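Local coordinates for cellulosomal scaffoldin (Acetivibrio cellulolyticus, PDB 3ZUC), which binds crystalline cellulose as the family 3b carbohydrate-binding module of a large scaffoldin, whose catalytic part is probably an endoglucanase, at residues I89-A94 with T102-Q107; I22-R27 with Q85-A90. All blocks are in the same frame, centred on the assembly; numbering follows the deposited sequence. Where two conformers were deposited one is given.

Interaction 1 (I89-A94 with T102-Q107)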
# COMPACT_ATOMS: atom_id res chain seq x y z
N ILE A 89 2.98 4.37 2.01
CA ILE A 89 2.79 5.17 0.82
C ILE A 89 2.07 6.45 1.20
O ILE A 89 1.09 6.42 1.95
CB ILE A 89 1.98 4.39 -0.24
CG1 ILE A 89 2.74 3.15 -0.69
CG2 ILE A 89 1.63 5.27 -1.42
CD1 ILE A 89 1.92 2.20 -1.52
N ALA A 90 2.56 7.57 0.66
CA ALA A 90 1.99 8.89 0.87
C ALA A 90 1.79 9.59 -0.48
O ALA A 90 2.41 9.25 -1.50
CB ALA A 90 2.93 9.73 1.73
N PHE A 91 0.91 10.58 -0.45
CA PHE A 91 0.56 11.40 -1.61
C PHE A 91 0.91 12.86 -1.33
O PHE A 91 0.63 13.36 -0.25
CB PHE A 91 -0.96 11.36 -1.84
CG PHE A 91 -1.49 10.01 -2.20
CD1 PHE A 91 -1.91 9.14 -1.22
CD2 PHE A 91 -1.60 9.61 -3.52
CE1 PHE A 91 -2.42 7.90 -1.55
CE2 PHE A 91 -2.11 8.38 -3.86
CZ PHE A 91 -2.52 7.52 -2.87
N SER A 92 1.49 13.54 -2.31
CA SER A 92 1.76 14.95 -2.18
C SER A 92 0.50 15.78 -2.41
O SER A 92 -0.51 15.29 -2.91
CB SER A 92 2.80 15.36 -3.22
OG SER A 92 2.17 15.33 -4.48
N SER A 93 0.58 17.07 -2.10
CA SER A 93 -0.55 17.97 -2.34
C SER A 93 -0.93 18.08 -3.82
O SER A 93 -2.08 18.37 -4.14
CB SER A 93 -0.22 19.36 -1.78
OG SER A 93 0.87 19.92 -2.47
N ALA A 94 0.02 17.86 -4.72
CA ALA A 94 -0.26 17.90 -6.15
C ALA A 94 -1.11 16.72 -6.63
O ALA A 94 -1.70 16.78 -7.70
CB ALA A 94 1.03 18.01 -6.96
N THR A 102 -15.66 8.06 -7.09
CA THR A 102 -14.60 7.80 -8.08
C THR A 102 -13.50 7.01 -7.45
O THR A 102 -13.36 6.96 -6.23
CB THR A 102 -14.01 9.09 -8.69
OG1 THR A 102 -13.16 9.79 -7.79
CG2 THR A 102 -15.11 10.01 -9.10
N SER A 103 -12.69 6.39 -8.29
CA SER A 103 -11.59 5.58 -7.81
C SER A 103 -10.32 5.86 -8.58
O SER A 103 -10.34 6.29 -9.73
CB SER A 103 -11.94 4.10 -7.95
OG SER A 103 -12.00 3.75 -9.32
N ILE A 104 -9.21 5.58 -7.91
CA ILE A 104 -7.90 5.65 -8.52
C ILE A 104 -7.11 4.40 -8.18
O ILE A 104 -7.24 3.82 -7.10
CB ILE A 104 -7.10 6.88 -8.08
CG1 ILE A 104 -6.95 6.92 -6.56
CG2 ILE A 104 -7.73 8.17 -8.63
CD1 ILE A 104 -5.90 7.92 -6.06
N GLU A 105 -6.24 4.01 -9.10
CA GLU A 105 -5.27 2.95 -8.85
C GLU A 105 -3.93 3.55 -8.43
O GLU A 105 -3.56 4.66 -8.86
CB GLU A 105 -5.07 2.10 -10.12
CG GLU A 105 -6.33 1.32 -10.54
CD GLU A 105 -6.14 0.35 -11.71
OE1 GLU A 105 -5.20 -0.46 -11.70
OE2 GLU A 105 -7.00 0.35 -12.62
N VAL A 106 -3.18 2.80 -7.62
CA VAL A 106 -1.82 3.12 -7.25
C VAL A 106 -1.01 1.84 -7.46
O VAL A 106 -1.21 0.86 -6.76
CB VAL A 106 -1.73 3.57 -5.80
CG1 VAL A 106 -0.31 3.88 -5.45
CG2 VAL A 106 -2.60 4.81 -5.58
N GLN A 107 -0.12 1.86 -8.44
CA GLN A 107 0.63 0.67 -8.85
C GLN A 107 2.12 0.92 -8.64
O GLN A 107 2.68 1.87 -9.19
CB GLN A 107 0.36 0.40 -10.33
CG GLN A 107 1.13 -0.75 -10.92
CD GLN A 107 0.59 -1.14 -12.26
OE1 GLN A 107 -0.63 -1.27 -12.42
NE2 GLN A 107 1.45 -1.33 -13.24

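Interaction 2 (I22-R27 with Q85-A90)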
# COMPACT_ATOMS: atom_id res chain seq x y z
N ILE A 22 8.55 -6.73 -4.73
CA ILE A 22 7.17 -6.84 -4.28
C ILE A 22 6.39 -5.79 -5.08
O ILE A 22 6.87 -4.68 -5.33
CB ILE A 22 7.07 -6.70 -2.75
CG1 ILE A 22 7.81 -7.89 -2.11
CG2 ILE A 22 5.62 -6.68 -2.30
CD1 ILE A 22 7.96 -7.84 -0.61
N TYR A 23 5.18 -6.16 -5.49
CA TYR A 23 4.41 -5.44 -6.52
C TYR A 23 3.00 -5.06 -6.04
O TYR A 23 1.99 -5.54 -6.55
CB TYR A 23 4.26 -6.32 -7.77
CG TYR A 23 5.53 -6.78 -8.45
CD1 TYR A 23 6.25 -7.88 -8.01
CD2 TYR A 23 5.97 -6.16 -9.62
CE1 TYR A 23 7.38 -8.33 -8.70
CE2 TYR A 23 7.08 -6.59 -10.29
CZ TYR A 23 7.79 -7.68 -9.83
OH TYR A 23 8.88 -8.09 -10.55
N PRO A 24 2.90 -4.16 -5.06
CA PRO A 24 1.59 -3.81 -4.54
C PRO A 24 0.77 -2.99 -5.53
O PRO A 24 1.27 -2.03 -6.11
CB PRO A 24 1.93 -2.97 -3.30
CG PRO A 24 3.26 -2.36 -3.63
CD PRO A 24 3.98 -3.44 -4.36
N LYS A 25 -0.51 -3.34 -5.67
CA LYS A 25 -1.47 -2.58 -6.45
C LYS A 25 -2.69 -2.30 -5.60
O LYS A 25 -3.35 -3.23 -5.14
CB LYS A 25 -1.90 -3.36 -7.72
CG LYS A 25 -0.82 -3.47 -8.72
CD LYS A 25 -1.26 -4.09 -10.00
CE LYS A 25 -2.33 -3.31 -10.73
NZ LYS A 25 -2.26 -3.56 -12.22
N PHE A 26 -2.99 -1.02 -5.40
CA PHE A 26 -4.14 -0.60 -4.64
C PHE A 26 -5.16 0.07 -5.56
O PHE A 26 -4.79 0.78 -6.49
CB PHE A 26 -3.76 0.47 -3.60
CG PHE A 26 -2.90 -0.01 -2.46
CD1 PHE A 26 -1.54 -0.10 -2.56
CD2 PHE A 26 -3.49 -0.33 -1.25
CE1 PHE A 26 -0.79 -0.53 -1.42
CE2 PHE A 26 -2.76 -0.72 -0.15
CZ PHE A 26 -1.44 -0.83 -0.25
N ARG A 27 -6.44 -0.10 -5.25
CA ARG A 27 -7.50 0.72 -5.84
C ARG A 27 -8.25 1.37 -4.69
O ARG A 27 -8.75 0.68 -3.80
CB ARG A 27 -8.44 -0.09 -6.73
CG ARG A 27 -9.53 0.79 -7.37
CD ARG A 27 -10.15 0.15 -8.59
NE ARG A 27 -10.89 -1.04 -8.23
CZ ARG A 27 -11.33 -1.92 -9.11
NH1 ARG A 27 -11.08 -1.75 -10.40
NH2 ARG A 27 -12.02 -2.96 -8.70
N GLN A 85 8.36 -5.26 9.03
CA GLN A 85 8.44 -3.93 8.43
C GLN A 85 7.13 -3.60 7.77
O GLN A 85 6.31 -4.48 7.50
CB GLN A 85 9.56 -3.84 7.37
CG GLN A 85 10.93 -4.15 7.91
CD GLN A 85 12.06 -3.68 7.03
OE1 GLN A 85 11.87 -2.87 6.12
NE2 GLN A 85 13.26 -4.11 7.36
N TYR A 86 6.95 -2.32 7.47
CA TYR A 86 5.92 -1.91 6.54
C TYR A 86 6.43 -0.85 5.58
O TYR A 86 7.27 -0.02 5.92
CB TYR A 86 4.63 -1.45 7.24
CG TYR A 86 4.75 -0.29 8.21
CD1 TYR A 86 5.02 -0.52 9.54
CD2 TYR A 86 4.50 1.02 7.82
CE1 TYR A 86 5.03 0.52 10.48
CE2 TYR A 86 4.53 2.07 8.75
CZ TYR A 86 4.79 1.81 10.07
OH TYR A 86 4.79 2.84 11.01
N LEU A 87 5.88 -0.91 4.38
CA LEU A 87 5.91 0.19 3.41
C LEU A 87 4.79 1.14 3.76
O LEU A 87 3.65 0.71 3.95
CB LEU A 87 5.67 -0.39 2.02
CG LEU A 87 5.33 0.61 0.92
CD1 LEU A 87 6.49 1.52 0.58
CD2 LEU A 87 4.81 -0.11 -0.31
N GLU A 88 5.10 2.43 3.82
CA GLU A 88 4.10 3.48 3.97
C GLU A 88 4.11 4.34 2.71
O GLU A 88 5.14 4.94 2.37
CB GLU A 88 4.37 4.35 5.20
CG GLU A 88 3.35 5.46 5.38
CD GLU A 88 3.46 6.10 6.74
OE1 GLU A 88 2.97 5.54 7.74
OE2 GLU A 88 4.08 7.18 6.83
N ILE A 89 2.98 4.37 2.01
CA ILE A 89 2.79 5.17 0.82
C ILE A 89 2.07 6.45 1.20
O ILE A 89 1.09 6.42 1.95
CB ILE A 89 1.98 4.39 -0.24
CG1 ILE A 89 2.74 3.15 -0.69
CG2 ILE A 89 1.63 5.27 -1.42
CD1 ILE A 89 1.92 2.20 -1.52
N ALA A 90 2.56 7.57 0.66
CA ALA A 90 1.99 8.89 0.87
C ALA A 90 1.79 9.59 -0.48
O ALA A 90 2.41 9.25 -1.50
CB ALA A 90 2.93 9.73 1.73

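Interaction 1 (I89-A94 with T102-Q107)
The backbones carrying Phe91 and Val106 face each other across the interior of a beta sandwich, the jelly-roll fold of family 3 carbohydrate-binding modules. Strand 83-91 belongs to one sheet and strand 102-112 to the other, and no hydrogen bond joins the two segments. Ile89 CA and Val106 CA are 9.5 Å apart, but Phe91 CA and Ile104 CA are 12.3 Å apart, so the chains diverge toward Ser92 and Thr102. A long, flat phenylalanine suits the wider part of this gap. Its CG stands anti to its own carbonyl carbon (chi1 -64°), which sends the ring across to meet Val106 from the opposite direction. Val106 CG2 lies at the ring edge, near its plane, 3.8 Å from Phe91 CZ. Two residues earlier in the strand, Ile104 CD1 approaches obliquely and more loosely, 4.4 Å from Phe91 CE2. Beta-branched Ile104 and Val106 suit an extended strand whose alternate residues point inward, while Glu105 between them reaches Tyr133 OH on the outer side. Val69 and Leu28 also pack against the Phe91 side chain. Where the sheets come closer, the other methyl of the valine, Val106 CG1, stays 4.7 Å from Ile89 CG2.

Interaction 2 (I22-R27 with Q85-A90)
Phe26 and Ile89 make the closer of two apolar contacts that join the facing sheets of the sandwich near the centre of the module. The ring atom Phe26 CE1 lies 3.8 Å from Ile89 CD1, the last methyl of the isoleucine, which comes in obliquely to the ring. Ile89 CG1 is anti to its own carbonyl carbon (chi1 -63°) and the branch then runs on extended (chi2 169°), carrying CD1 across the gap between the sheets. Two residues back on both strands, Pro24 CG meets Leu87 CD2 at 4.3 Å, a looser touch between a compact ring and a branched tip. The backbones remain well apart, with Pro24 CA and Leu87 CA at 9.9 Å, and only side chains bridge them.

Pro24 has no N-H to give, yet its backbone is still hydrogen-bonded to Gly108 in the neighbouring strand, as that of Phe26 is to Val106. The Phe26 ring stands edge-to-face with that of Phe10, and its side chain also touches Leu43. The alternating residues Lys25, Arg27 and Glu88 turn away from the gap and are polar: Lys25 NZ hydrogen-bonds Gln107 OE1, Arg27 NE forms a salt bridge with Glu9 OE1, and Glu88 OE1 bonds His44 NE2, on whose ring Tyr86 stacks.

The side chain of Leu87 is about 12 Å from the bound calcium, so the contact belongs to the core and not to the metal site. With no alpha helix in the chain, its neighbours are strands and loops: strand 24-30 runs between 6-12 and 102-112 in one sheet, and strand 83-91 between 69-80 and 42-47 in the other.

Overall arrangement
Interactions 1 and 2 are both buried and apolar, and both join the two sheets of the sandwich. They share strand 83-91, with Ile89 belonging to both, and meet two adjacent strands of the opposite sheet, 102-112 and 24-30. Those strands are hydrogen-bonded neighbours in one sheet. Chemistry therefore changes with direction: polar backbone bonds within a sheet, hydrocarbon packing between sheets. Interaction 2 lies about 3 Å from the centre of the chain and interaction 1 about 10 Å, measured from contact centres, the latter near the end of strand 83-91, beyond which the chain turns through Ser92 into the exposed 3-10 residues Ser93 and Ala94.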